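PDB 3KA7: oxidoreductase, which binds flavin-adenine dinucleotide and is probably an oxidoreductase of the flavin-containing amine oxidase family. Local coordinates for residues A16-K21 and K70-S75; A66-E71 and L414-V419. All blocks are in the same frame, centred on the assembly; numbering follows the deposited sequence.

Contact 1 of 2, residues A16-K21 and K70-S75; sequences AARLSK and KEVEAS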
loop_
_atom_site.group_PDB
_atom_site.type_symbol
_atom_site.label_atom_id
_atom_site.label_comp_id
_atom_site.label_asym_id
_atom_site.label_seq_id
_atom_site.Cartn_x
_atom_site.Cartn_y
_atom_site.Cartn_z
ATOM N N ALA A 16 -4.713 -10.857 -14.400
ATOM C CA ALA A 16 -5.557 -11.941 -14.913
ATOM C C ALA A 16 -6.856 -11.399 -15.499
ATOM O O ALA A 16 -7.314 -11.861 -16.571
ATOM C CB ALA A 16 -5.843 -12.961 -13.807
ATOM N N ALA A 17 -7.456 -10.432 -14.810
ATOM C CA ALA A 17 -8.707 -9.818 -15.286
ATOM C C ALA A 17 -8.500 -9.147 -16.643
ATOM O O ALA A 17 -9.273 -9.383 -17.580
ATOM C CB ALA A 17 -9.259 -8.828 -14.269
ATOM N N ARG A 18 -7.451 -8.333 -16.770
ATOM C CA ARG A 18 -7.189 -7.657 -18.041
ATOM C C ARG A 18 -6.781 -8.625 -19.158
ATOM O O ARG A 18 -7.239 -8.494 -20.296
ATOM C CB ARG A 18 -6.125 -6.563 -17.876
ATOM C CG ARG A 18 -5.799 -5.829 -19.180
ATOM C CD ARG A 18 -6.927 -4.890 -19.569
ATOM N NE ARG A 18 -6.828 -4.466 -20.964
ATOM C CZ ARG A 18 -7.328 -5.155 -21.988
ATOM N NH1 ARG A 18 -7.970 -6.302 -21.777
ATOM N NH2 ARG A 18 -7.192 -4.697 -23.224
ATOM N N LEU A 19 -5.914 -9.581 -18.851
ATOM C CA LEU A 19 -5.456 -10.529 -19.874
ATOM C C LEU A 19 -6.582 -11.419 -20.398
ATOM O O LEU A 19 -6.634 -11.733 -21.592
ATOM C CB LEU A 19 -4.312 -11.407 -19.357
ATOM C CG LEU A 19 -2.988 -10.685 -19.158
ATOM C CD1 LEU A 19 -2.043 -11.601 -18.397
ATOM C CD2 LEU A 19 -2.386 -10.234 -20.495
ATOM N N SER A 20 -7.472 -11.837 -19.508
ATOM C CA SER A 20 -8.597 -12.680 -19.930
ATOM C C SER A 20 -9.583 -11.889 -20.798
ATOM O O SER A 20 -10.121 -12.399 -21.782
ATOM C CB SER A 20 -9.294 -13.320 -18.729
ATOM O OG SER A 20 -9.930 -12.368 -17.911
ATOM N N LYS A 21 -9.820 -10.640 -20.431
ATOM C CA LYS A 21 -10.659 -9.772 -21.248
ATOM C C LYS A 21 -10.020 -9.537 -22.613
ATOM O O LYS A 21 -10.707 -9.409 -23.638
ATOM C CB LYS A 21 -10.852 -8.444 -20.540
ATOM C CG LYS A 21 -11.929 -7.576 -21.154
ATOM C CD LYS A 21 -11.987 -6.243 -20.454
ATOM C CE LYS A 21 -12.653 -5.210 -21.341
ATOM N NZ LYS A 21 -14.033 -5.627 -21.674
ATOM N N LYS A 70 -12.943 -0.188 -13.599
ATOM C CA LYS A 70 -13.903 0.174 -14.652
ATOM C C LYS A 70 -13.478 -0.348 -16.034
ATOM O O LYS A 70 -14.321 -0.772 -16.836
ATOM C CB LYS A 70 -14.111 1.690 -14.702
ATOM C CG LYS A 70 -14.804 2.263 -13.480
ATOM C CD LYS A 70 -15.136 3.746 -13.697
ATOM C CE LYS A 70 -15.909 4.327 -12.520
ATOM N NZ LYS A 70 -16.100 5.806 -12.684
ATOM N N GLU A 71 -12.181 -0.318 -16.322
ATOM C CA GLU A 71 -11.688 -0.797 -17.616
ATOM C C GLU A 71 -11.945 -2.281 -17.871
ATOM O O GLU A 71 -12.159 -2.696 -19.024
ATOM C CB GLU A 71 -10.206 -0.485 -17.766
ATOM C CG GLU A 71 -9.942 1.011 -17.921
ATOM C CD GLU A 71 -8.466 1.352 -18.024
ATOM O OE1 GLU A 71 -7.621 0.606 -17.475
ATOM O OE2 GLU A 71 -8.148 2.384 -18.647
ATOM N N VAL A 72 -11.903 -3.083 -16.808
ATOM C CA VAL A 72 -12.168 -4.520 -16.928
ATOM C C VAL A 72 -13.617 -4.842 -16.570
ATOM O O VAL A 72 -14.008 -6.007 -16.462
ATOM C CB VAL A 72 -11.182 -5.380 -16.098
ATOM C CG1 VAL A 72 -9.743 -5.180 -16.605
ATOM C CG2 VAL A 72 -11.302 -5.067 -14.611
ATOM N N GLU A 73 -14.409 -3.790 -16.390
ATOM C CA GLU A 73 -15.830 -3.939 -16.083
ATOM C C GLU A 73 -16.084 -4.695 -14.795
ATOM O O GLU A 73 -17.059 -5.451 -14.688
ATOM C CB GLU A 73 -16.563 -4.624 -17.236
ATOM C CG GLU A 73 -16.685 -3.758 -18.470
ATOM C CD GLU A 73 -17.482 -4.434 -19.563
ATOM O OE1 GLU A 73 -16.918 -5.308 -20.258
ATOM O OE2 GLU A 73 -18.675 -4.091 -19.726
ATOM N N ALA A 74 -15.212 -4.503 -13.810
ATOM C CA ALA A 74 -15.457 -5.069 -12.499
ATOM C C ALA A 74 -16.477 -4.177 -11.814
ATOM O O ALA A 74 -16.523 -2.967 -12.057
ATOM C CB ALA A 74 -14.169 -5.151 -11.691
ATOM N N SER A 75 -17.310 -4.773 -10.980
ATOM C CA SER A 75 -18.365 -4.030 -10.330
ATOM C C SER A 75 -18.136 -3.974 -8.829
ATOM O O SER A 75 -18.217 -4.986 -8.145
ATOM C CB SER A 75 -19.708 -4.687 -10.636
ATOM O OG SER A 75 -20.739 -4.057 -9.909
#
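Lys21 NZ reaches Glu73 OE1 at 3.2 Å, a salt bridge whose hydrogen bond is weak. The two side chains meet at about a right angle, the lysine coming from the last turn of helix 10-21 and the glutamate from the turn after helix 64-71. With CG anti to the backbone N (chi1 -168°), the lysine runs out toward segment 70-75 as far as CE, and a bend at chi4 (60°) then brings NZ to the carboxylate. On the way its aliphatic part passes close to the backbone at the end of helix 64-71, CD being 3.9 Å from Val72 CA and CE 3.5 Å from Glu71 O. The glutamate sits in a Schellman motif that ends helix 64-71: Glu73, with a positive phi of 60°, is the C-prime residue, Glu73 N bonds to Lys70 O at 3.1 Å, and Ala74 N returns to Leu69 O. Val72, the first residue to leave helical geometry, is buried and supplies the apolar half of the contact. Its CG1 rests 3.8 Å from Arg18 CA, on the backbone of helix 10-21, and also meets CB and CD of the arginine side chain. The other methyl, CG2, faces Ala17 CB at 4.3 Å. Ala17 further touches Leu202 and Ile206, and Ala74 touches Val205, placing helix 195-208 against both segments. Arg18 NE and Glu71 OE1 stand 6.2 Å apart, too far for a salt bridge, although their opposite charges may still attract weakly.

Contact 2 of 2, residues A66-E71 and L414-V419; sequences ACFLKE and LGVMSV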
loop_
_atom_site.group_PDB
_atom_site.type_symbol
_atom_site.label_atom_id
_atom_site.label_comp_id
_atom_site.label_asym_id
_atom_site.label_seq_id
_atom_site.Cartn_x
_atom_site.Cartn_y
_atom_site.Cartn_z
ATOM N N ALA A 66 -9.219 2.300 -9.248
ATOM C CA ALA A 66 -10.633 2.450 -9.566
ATOM C C ALA A 66 -10.814 2.470 -11.070
ATOM O O ALA A 66 -11.765 1.882 -11.602
ATOM C CB ALA A 66 -11.208 3.724 -8.935
ATOM N N CYS A 67 -9.897 3.134 -11.764
ATOM C CA CYS A 67 -9.963 3.193 -13.222
ATOM C C CYS A 67 -9.756 1.821 -13.863
ATOM O O CYS A 67 -10.484 1.434 -14.782
ATOM C CB CYS A 67 -8.931 4.176 -13.751
ATOM S SG CYS A 67 -9.308 5.863 -13.264
ATOM N N PHE A 68 -8.758 1.084 -13.379
ATOM C CA PHE A 68 -8.528 -0.290 -13.850
ATOM C C PHE A 68 -9.794 -1.138 -13.711
ATOM O O PHE A 68 -10.180 -1.871 -14.635
ATOM C CB PHE A 68 -7.393 -0.932 -13.043
ATOM C CG PHE A 68 -6.669 -2.048 -13.770
ATOM C CD1 PHE A 68 -5.354 -1.880 -14.198
ATOM C CD2 PHE A 68 -7.295 -3.270 -14.004
ATOM C CE1 PHE A 68 -4.674 -2.916 -14.847
ATOM C CE2 PHE A 68 -6.623 -4.302 -14.657
ATOM C CZ PHE A 68 -5.307 -4.118 -15.084
ATOM N N LEU A 69 -10.431 -1.040 -12.546
ATOM C CA LEU A 69 -11.646 -1.795 -12.282
ATOM C C LEU A 69 -12.751 -1.468 -13.293
ATOM O O LEU A 69 -13.431 -2.369 -13.782
ATOM C CB LEU A 69 -12.128 -1.545 -10.854
ATOM C CG LEU A 69 -11.218 -2.130 -9.756
ATOM C CD1 LEU A 69 -11.668 -1.729 -8.342
ATOM C CD2 LEU A 69 -11.175 -3.633 -9.877
ATOM N N LYS A 70 -12.943 -0.188 -13.599
ATOM C CA LYS A 70 -13.903 0.174 -14.652
ATOM C C LYS A 70 -13.478 -0.348 -16.034
ATOM O O LYS A 70 -14.321 -0.772 -16.836
ATOM C CB LYS A 70 -14.111 1.690 -14.702
ATOM C CG LYS A 70 -14.804 2.263 -13.480
ATOM C CD LYS A 70 -15.136 3.746 -13.697
ATOM C CE LYS A 70 -15.909 4.327 -12.520
ATOM N NZ LYS A 70 -16.100 5.806 -12.684
ATOM N N GLU A 71 -12.181 -0.318 -16.322
ATOM C CA GLU A 71 -11.688 -0.797 -17.616
ATOM C C GLU A 71 -11.945 -2.281 -17.871
ATOM O O GLU A 71 -12.159 -2.696 -19.024
ATOM C CB GLU A 71 -10.206 -0.485 -17.766
ATOM C CG GLU A 71 -9.942 1.011 -17.921
ATOM C CD GLU A 71 -8.466 1.352 -18.024
ATOM O OE1 GLU A 71 -7.621 0.606 -17.475
ATOM O OE2 GLU A 71 -8.148 2.384 -18.647
ATOM N N LEU A 414 -0.746 1.056 -11.481
ATOM C CA LEU A 414 0.057 1.706 -12.524
ATOM C C LEU A 414 1.051 0.731 -13.128
ATOM O O LEU A 414 1.227 0.684 -14.343
ATOM C CB LEU A 414 0.779 2.936 -11.970
ATOM C CG LEU A 414 -0.118 4.132 -11.661
ATOM C CD1 LEU A 414 0.622 5.185 -10.829
ATOM C CD2 LEU A 414 -0.665 4.739 -12.949
ATOM N N GLY A 415 1.700 -0.057 -12.277
ATOM C CA GLY A 415 2.637 -1.074 -12.757
ATOM C C GLY A 415 1.978 -2.122 -13.648
ATOM O O GLY A 415 2.513 -2.471 -14.697
ATOM N N VAL A 416 0.820 -2.634 -13.241
ATOM C CA VAL A 416 0.125 -3.629 -14.054
ATOM C C VAL A 416 -0.237 -3.010 -15.404
ATOM O O VAL A 416 -0.050 -3.635 -16.443
ATOM C CB VAL A 416 -1.149 -4.178 -13.359
ATOM C CG1 VAL A 416 -1.919 -5.106 -14.292
ATOM C CG2 VAL A 416 -0.782 -4.909 -12.065
HETATM N N MSE A 417 -0.719 -1.766 -15.385
HETATM C CA MSE A 417 -1.068 -1.075 -16.634
HETATM C C MSE A 417 0.143 -0.995 -17.561
HETATM O O MSE A 417 0.027 -1.181 -18.772
HETATM C CB MSE A 417 -1.591 0.332 -16.346
HETATM C CG MSE A 417 -2.949 0.371 -15.662
HETATM SE SE MSE A 417 -3.384 2.207 -15.161
HETATM C CE MSE A 417 -5.321 2.040 -14.958
ATOM N N SER A 418 1.311 -0.732 -16.986
ATOM C CA SER A 418 2.545 -0.642 -17.773
ATOM C C SER A 418 2.872 -1.957 -18.483
ATOM O O SER A 418 3.208 -1.981 -19.675
ATOM C CB SER A 418 3.709 -0.203 -16.879
ATOM O OG SER A 418 4.928 -0.243 -17.596
ATOM N N VAL A 419 2.758 -3.060 -17.752
ATOM C CA VAL A 419 2.984 -4.383 -18.314
ATOM C C VAL A 419 1.979 -4.686 -19.417
ATOM O O VAL A 419 2.344 -5.168 -20.494
ATOM C CB VAL A 419 2.898 -5.455 -17.227
ATOM C CG1 VAL A 419 2.813 -6.836 -17.829
ATOM C CG2 VAL A 419 4.098 -5.335 -16.287
#
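Helix 408-421, which follows the last strand of the parallel FAD-binding sheet, here receives the side chains of helix 64-71. The local axes approach to 11.0 Å with their N-to-C directions 45° apart, and this separation is bridged by long side chains, chiefly Phe68 and Met417, a selenomethionine. Phe68 CG stands anti to the backbone N (chi1 -155°), which sends the ring across to the other helix. At the ring edge, near its plane, Met417 CG lies 3.6 Å from Phe68 CD1. The two side chains run alongside each other, each pointing toward the other's helix, and the extended methionine carries its terminal methyl across to helix 64-71, where Met417 CE is 4.1 Å from Phe68 CB. That methyl also touches Cys67 CB at 4.4 Å and Glu71 OE1 at 3.7 Å, a van der Waals contact with a carboxylate oxygen. Val416 meets the far end of the ring obliquely: its CG1 is 3.6 Å from both Phe68 CE1 and Phe68 CZ. Leu14 of helix 10-21 touches both Phe68 and Val416, so helix 10-21 also packs on this pair. Were the Phe68 ring cut back to an alanine, Val416 CG1 and Met417 CG would probably lose their aromatic partner, a gap would open between the helices and the methionine chain would be freer to turn. The side chain of Val416 comes within about 4 Å of Gly11, an FAD-binding residue, and about 7 Å of the bound FAD, nearest atoms in both cases. Such packing of helices beside the glycine-rich turn after the first strand is consistent with the Rossmann-type dinucleotide-binding domain of this flavoprotein family.

How the contacts relate
Helix 64-71 takes part in both contacts, whose centres are only 9 Å apart, and Lys70 and Glu71 belong to both. Both are partly buried. Contact 2 uses the body of that helix and lies nearer the centre of the chain, its own centre about 15 Å from it, whereas contact 1 uses the helix's last residue and the turn that follows, about 21 Å out. The chemistry follows: contact 1 pairs a buried valine with an exposed salt bridge, while contact 2 is mainly apolar. Helix 10-21 joins them, since Arg18 CB of contact 1 packs on Phe68 CZ of contact 2 at 3.8 Å. Together they place helix 64-71 against two helices of the FAD-binding region, 10-21 and 408-421.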